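Local coordinates for protein phenol hydroxylase component phN (Pseudomonas stutzeri, PDB 3U52) that probably hydroxylates phenol and related aromatics at a carboxylate-bridged diiron centre, as the large hydroxylase subunit of a bacterial multicomponent monooxygenase, at residues V258-W267 and G314-A324. Sequence-based numbering, arbitrary orientation.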
loop_
_atom_site.group_PDB
_atom_site.type_symbol
_atom_site.label_atom_id
_atom_site.label_comp_id
_atom_site.label_asym_id
_atom_site.label_seq_id
_atom_site.Cartn_x
_atom_site.Cartn_y
_atom_site.Cartn_z
ATOM N N VAL A 258 -42.004 13.731 -9.786
ATOM C CA VAL A 258 -40.713 13.869 -9.121
ATOM C C VAL A 258 -40.917 14.473 -7.760
ATOM O O VAL A 258 -40.252 14.090 -6.819
ATOM C CB VAL A 258 -39.700 14.745 -9.936
ATOM C CG1 VAL A 258 -38.476 15.061 -9.112
ATOM C CG2 VAL A 258 -39.258 14.019 -11.210
ATOM N N GLN A 259 -41.847 15.420 -7.636
ATOM C CA GLN A 259 -42.109 16.023 -6.312
ATOM C C GLN A 259 -42.548 14.975 -5.283
ATOM O O GLN A 259 -42.082 14.964 -4.115
ATOM C CB GLN A 259 -43.183 17.150 -6.386
ATOM C CG GLN A 259 -43.365 17.797 -4.990
ATOM C CD GLN A 259 -42.150 18.617 -4.601
ATOM O OE1 GLN A 259 -41.440 18.329 -3.615
ATOM N NE2 GLN A 259 -41.897 19.633 -5.361
ATOM N N ARG A 260 -43.466 14.113 -5.691
ATOM C CA ARG A 260 -43.918 13.045 -4.814
ATOM C C ARG A 260 -42.775 12.092 -4.436
ATOM O O ARG A 260 -42.722 11.625 -3.293
ATOM C CB ARG A 260 -45.034 12.216 -5.466
ATOM C CG ARG A 260 -46.415 12.891 -5.451
ATOM C CD ARG A 260 -47.452 12.016 -6.228
ATOM N NE ARG A 260 -48.188 12.897 -7.146
ATOM C CZ ARG A 260 -48.354 12.711 -8.447
ATOM N NH1 ARG A 260 -47.909 11.620 -9.060
ATOM N NH2 ARG A 260 -49.021 13.628 -9.124
ATOM N N TRP A 261 -41.921 11.740 -5.401
ATOM C CA TRP A 261 -40.743 10.889 -5.079
ATOM C C TRP A 261 -39.785 11.573 -4.133
ATOM O O TRP A 261 -39.215 10.920 -3.289
ATOM C CB TRP A 261 -39.955 10.435 -6.315
ATOM C CG TRP A 261 -40.737 9.499 -7.194
ATOM C CD1 TRP A 261 -41.753 8.670 -6.814
ATOM C CD2 TRP A 261 -40.511 9.261 -8.578
ATOM N NE1 TRP A 261 -42.208 7.953 -7.901
ATOM C CE2 TRP A 261 -41.457 8.289 -8.995
ATOM C CE3 TRP A 261 -39.594 9.774 -9.512
ATOM C CZ2 TRP A 261 -41.510 7.795 -10.323
ATOM C CZ3 TRP A 261 -39.661 9.297 -10.837
ATOM C CH2 TRP A 261 -40.622 8.331 -11.217
ATOM N N ILE A 262 -39.573 12.878 -4.300
ATOM C CA ILE A 262 -38.695 13.619 -3.377
ATOM C C ILE A 262 -39.330 13.544 -1.960
ATOM O O ILE A 262 -38.656 13.251 -0.984
ATOM C CB ILE A 262 -38.483 15.070 -3.859
ATOM C CG1 ILE A 262 -37.515 15.134 -5.071
ATOM C CG2 ILE A 262 -38.020 15.983 -2.747
ATOM C CD1 ILE A 262 -37.429 16.518 -5.726
ATOM N N ASP A 263 -40.620 13.814 -1.846
ATOM C CA ASP A 263 -41.284 13.743 -0.535
ATOM C C ASP A 263 -41.166 12.345 0.096
ATOM O O ASP A 263 -40.828 12.234 1.287
ATOM C CB ASP A 263 -42.759 14.085 -0.687
ATOM C CG ASP A 263 -43.020 15.562 -1.027
ATOM O OD1 ASP A 263 -44.162 15.843 -1.490
ATOM O OD2 ASP A 263 -42.145 16.453 -0.867
ATOM N N LYS A 264 -41.441 11.291 -0.691
ATOM C CA LYS A 264 -41.317 9.868 -0.205
ATOM C C LYS A 264 -39.865 9.488 0.225
ATOM O O LYS A 264 -39.625 8.968 1.334
ATOM C CB LYS A 264 -41.765 8.904 -1.298
ATOM C CG LYS A 264 -41.587 7.421 -0.942
ATOM C CD LYS A 264 -42.000 6.522 -2.110
ATOM C CE LYS A 264 -41.428 5.155 -1.819
ATOM N NZ LYS A 264 -41.881 4.201 -2.919
ATOM N N TRP A 265 -38.891 9.804 -0.621
ATOM C CA TRP A 265 -37.553 9.303 -0.393
ATOM C C TRP A 265 -36.800 10.192 0.567
ATOM O O TRP A 265 -35.922 9.728 1.250
ATOM C CB TRP A 265 -36.811 9.132 -1.748
ATOM C CG TRP A 265 -37.401 7.881 -2.395
ATOM C CD1 TRP A 265 -38.275 7.837 -3.430
ATOM C CD2 TRP A 265 -37.231 6.512 -1.946
ATOM N NE1 TRP A 265 -38.658 6.528 -3.675
ATOM C CE2 TRP A 265 -37.994 5.701 -2.799
ATOM C CE3 TRP A 265 -36.448 5.903 -0.948
ATOM C CZ2 TRP A 265 -38.037 4.275 -2.674
ATOM C CZ3 TRP A 265 -36.497 4.479 -0.802
ATOM C CH2 TRP A 265 -37.287 3.702 -1.667
ATOM N N PHE A 266 -37.126 11.484 0.598
ATOM C CA PHE A 266 -36.658 12.294 1.730
ATOM C C PHE A 266 -37.042 11.603 3.015
ATOM O O PHE A 266 -36.180 11.436 3.912
ATOM C CB PHE A 266 -37.243 13.727 1.776
ATOM C CG PHE A 266 -36.917 14.436 3.061
ATOM C CD1 PHE A 266 -37.896 14.613 4.047
ATOM C CD2 PHE A 266 -35.586 14.844 3.313
ATOM C CE1 PHE A 266 -37.579 15.214 5.263
ATOM C CE2 PHE A 266 -35.272 15.496 4.542
ATOM C CZ PHE A 266 -36.268 15.632 5.517
ATOM N N TRP A 267 -38.314 11.227 3.132
ATOM C CA TRP A 267 -38.837 10.761 4.408
ATOM C C TRP A 267 -38.319 9.348 4.752
ATOM O O TRP A 267 -37.853 9.106 5.851
ATOM C CB TRP A 267 -40.365 10.900 4.519
ATOM C CG TRP A 267 -40.770 10.562 5.936
ATOM C CD1 TRP A 267 -41.273 9.383 6.387
ATOM C CD2 TRP A 267 -40.699 11.429 7.077
ATOM N NE1 TRP A 267 -41.484 9.454 7.732
ATOM C CE2 TRP A 267 -41.131 10.694 8.186
ATOM C CE3 TRP A 267 -40.278 12.752 7.265
ATOM C CZ2 TRP A 267 -41.181 11.241 9.500
ATOM C CZ3 TRP A 267 -40.332 13.302 8.563
ATOM C CH2 TRP A 267 -40.781 12.553 9.652
ATOM N N GLY A 314 -40.137 24.489 -10.502
ATOM C CA GLY A 314 -41.428 24.303 -9.835
ATOM C C GLY A 314 -41.372 23.302 -8.674
ATOM O O GLY A 314 -42.418 22.849 -8.200
ATOM N N ILE A 315 -40.172 22.969 -8.199
ATOM C CA ILE A 315 -40.017 21.968 -7.109
ATOM C C ILE A 315 -40.009 22.681 -5.737
ATOM O O ILE A 315 -39.418 23.739 -5.603
ATOM C CB ILE A 315 -38.709 21.111 -7.314
ATOM C CG1 ILE A 315 -38.848 20.154 -8.503
ATOM C CG2 ILE A 315 -38.226 20.404 -6.014
ATOM C CD1 ILE A 315 -39.897 19.054 -8.356
ATOM N N ARG A 316 -40.707 22.163 -4.740
ATOM C CA ARG A 316 -40.620 22.753 -3.377
ATOM C C ARG A 316 -39.816 21.798 -2.471
ATOM O O ARG A 316 -39.597 20.644 -2.839
ATOM C CB ARG A 316 -42.009 23.014 -2.784
ATOM C CG ARG A 316 -42.884 21.766 -2.809
ATOM C CD ARG A 316 -44.010 21.709 -1.799
ATOM N NE ARG A 316 -44.796 20.489 -2.002
ATOM C CZ ARG A 316 -44.435 19.282 -1.556
ATOM N NH1 ARG A 316 -43.311 19.134 -0.858
ATOM N NH2 ARG A 316 -45.189 18.221 -1.800
ATOM N N PRO A 317 -39.353 22.289 -1.296
ATOM C CA PRO A 317 -38.599 21.383 -0.402
ATOM C C PRO A 317 -39.475 20.205 0.046
ATOM O O PRO A 317 -40.753 20.292 0.020
ATOM C CB PRO A 317 -38.184 22.287 0.782
ATOM C CG PRO A 317 -38.478 23.705 0.354
ATOM C CD PRO A 317 -39.485 23.674 -0.753
ATOM N N PRO A 318 -38.842 19.087 0.474
ATOM C CA PRO A 318 -39.666 17.921 0.862
ATOM C C PRO A 318 -40.690 18.182 1.980
ATOM O O PRO A 318 -40.436 18.932 2.938
ATOM C CB PRO A 318 -38.626 16.862 1.328
ATOM C CG PRO A 318 -37.343 17.342 0.790
ATOM C CD PRO A 318 -37.391 18.821 0.636
ATOM N N LYS A 319 -41.846 17.559 1.828
ATOM C CA LYS A 319 -42.914 17.584 2.843
ATOM C C LYS A 319 -42.388 17.027 4.180
ATOM O O LYS A 319 -41.630 16.046 4.201
ATOM C CB LYS A 319 -44.062 16.731 2.274
ATOM C CG LYS A 319 -45.359 16.769 2.990
ATOM C CD LYS A 319 -46.436 16.146 2.117
ATOM C CE LYS A 319 -46.135 14.691 1.863
ATOM N NZ LYS A 319 -47.302 13.976 1.285
ATOM N N TYR A 320 -42.778 17.656 5.296
ATOM C CA TYR A 320 -42.292 17.298 6.643
ATOM C C TYR A 320 -40.792 17.536 6.890
ATOM O O TYR A 320 -40.298 17.056 7.889
ATOM C CB TYR A 320 -42.664 15.850 7.110
ATOM C CG TYR A 320 -44.121 15.522 6.882
ATOM C CD1 TYR A 320 -44.501 14.561 5.953
ATOM C CD2 TYR A 320 -45.116 16.223 7.551
ATOM C CE1 TYR A 320 -45.847 14.323 5.695
ATOM C CE2 TYR A 320 -46.448 15.968 7.320
ATOM C CZ TYR A 320 -46.810 15.038 6.397
ATOM O OH TYR A 320 -48.162 14.809 6.199
ATOM N N GLN A 321 -40.077 18.282 6.047
ATOM C CA GLN A 321 -38.667 18.503 6.379
ATOM C C GLN A 321 -38.578 19.249 7.717
ATOM O O GLN A 321 -37.649 19.007 8.456
ATOM C CB GLN A 321 -37.872 19.219 5.266
ATOM C CG GLN A 321 -38.164 20.688 5.161
ATOM C CD GLN A 321 -37.171 21.459 4.322
ATOM O OE1 GLN A 321 -36.225 20.910 3.747
ATOM N NE2 GLN A 321 -37.393 22.757 4.236
ATOM N N ASP A 322 -39.572 20.102 8.046
ATOM C CA ASP A 322 -39.636 20.766 9.380
ATOM C C ASP A 322 -39.696 19.833 10.583
ATOM O O ASP A 322 -39.147 20.132 11.644
ATOM C CB ASP A 322 -40.811 21.759 9.501
ATOM C CG ASP A 322 -42.217 21.140 9.121
ATOM O OD1 ASP A 322 -42.464 20.655 7.934
ATOM O OD2 ASP A 322 -43.118 21.216 10.013
ATOM N N VAL A 323 -40.421 18.732 10.418
ATOM C CA VAL A 323 -40.542 17.724 11.456
ATOM C C VAL A 323 -39.150 17.101 11.654
ATOM O O VAL A 323 -38.747 16.848 12.783
ATOM C CB VAL A 323 -41.613 16.656 11.074
ATOM C CG1 VAL A 323 -41.639 15.566 12.072
ATOM C CG2 VAL A 323 -43.022 17.274 10.947
ATOM N N ALA A 324 -38.423 16.846 10.555
ATOM C CA ALA A 324 -37.098 16.210 10.607
ATOM C C ALA A 324 -36.074 17.189 11.227
ATOM O O ALA A 324 -35.199 16.788 12.039
ATOM C CB ALA A 324 -36.677 15.784 9.203
HETATM O O HOH W 1 -42.156 13.437 3.188
#
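A bidentate salt bridge between D263 on helix 254-283 and R316 pins the linker that joins helix 291-310 to helix 321-327 of this diiron hydroxylase subunit. R316 grips the carboxylate end-on, NH2 to OD1 at 2.6 Å and NH1 to OD2 at 2.9 Å, with the two flat groups only 11° apart. NH2 takes the syn lone pair of OD1. OD2 also accepts the backbone N of K319 at 2.9 Å, this donor coming from above the carboxylate plane. NH1 turns back to P317 O as well, which fixes the guanidinium's rotation, while the Q259 amide stacks over one of its faces, the planes 29° apart. A water donates to the backbone O of D263 and of K319, a second link between helix and linker.

Beside these polar groups, P318 CB lies 3.4 Å from F266 CG. P318 CG also packs on I262 CG2 at 3.8 Å; I262 and I315 meet tip to tip. With CG anti to the backbone N (chi1 171°), F266 carries its ring across P318 to the start of helix 321-327, where A324 CB meets F266 CZ at the ring edge, 3.7 Å away. The F266 side chain also touches a bound xenon. W267 brings CZ3 to 3.7 Å from Y320 CB and also touches C436, a zinc ligand. Were D263 an alanine, the R316 guanidinium would probably lose its counter-charge and K319 N its acceptor, and the turn that begins at P318 would be freer to move. One buried carboxylate thus ties side chain and backbone of the linker to the helix, its charge probably balanced chiefly by R316.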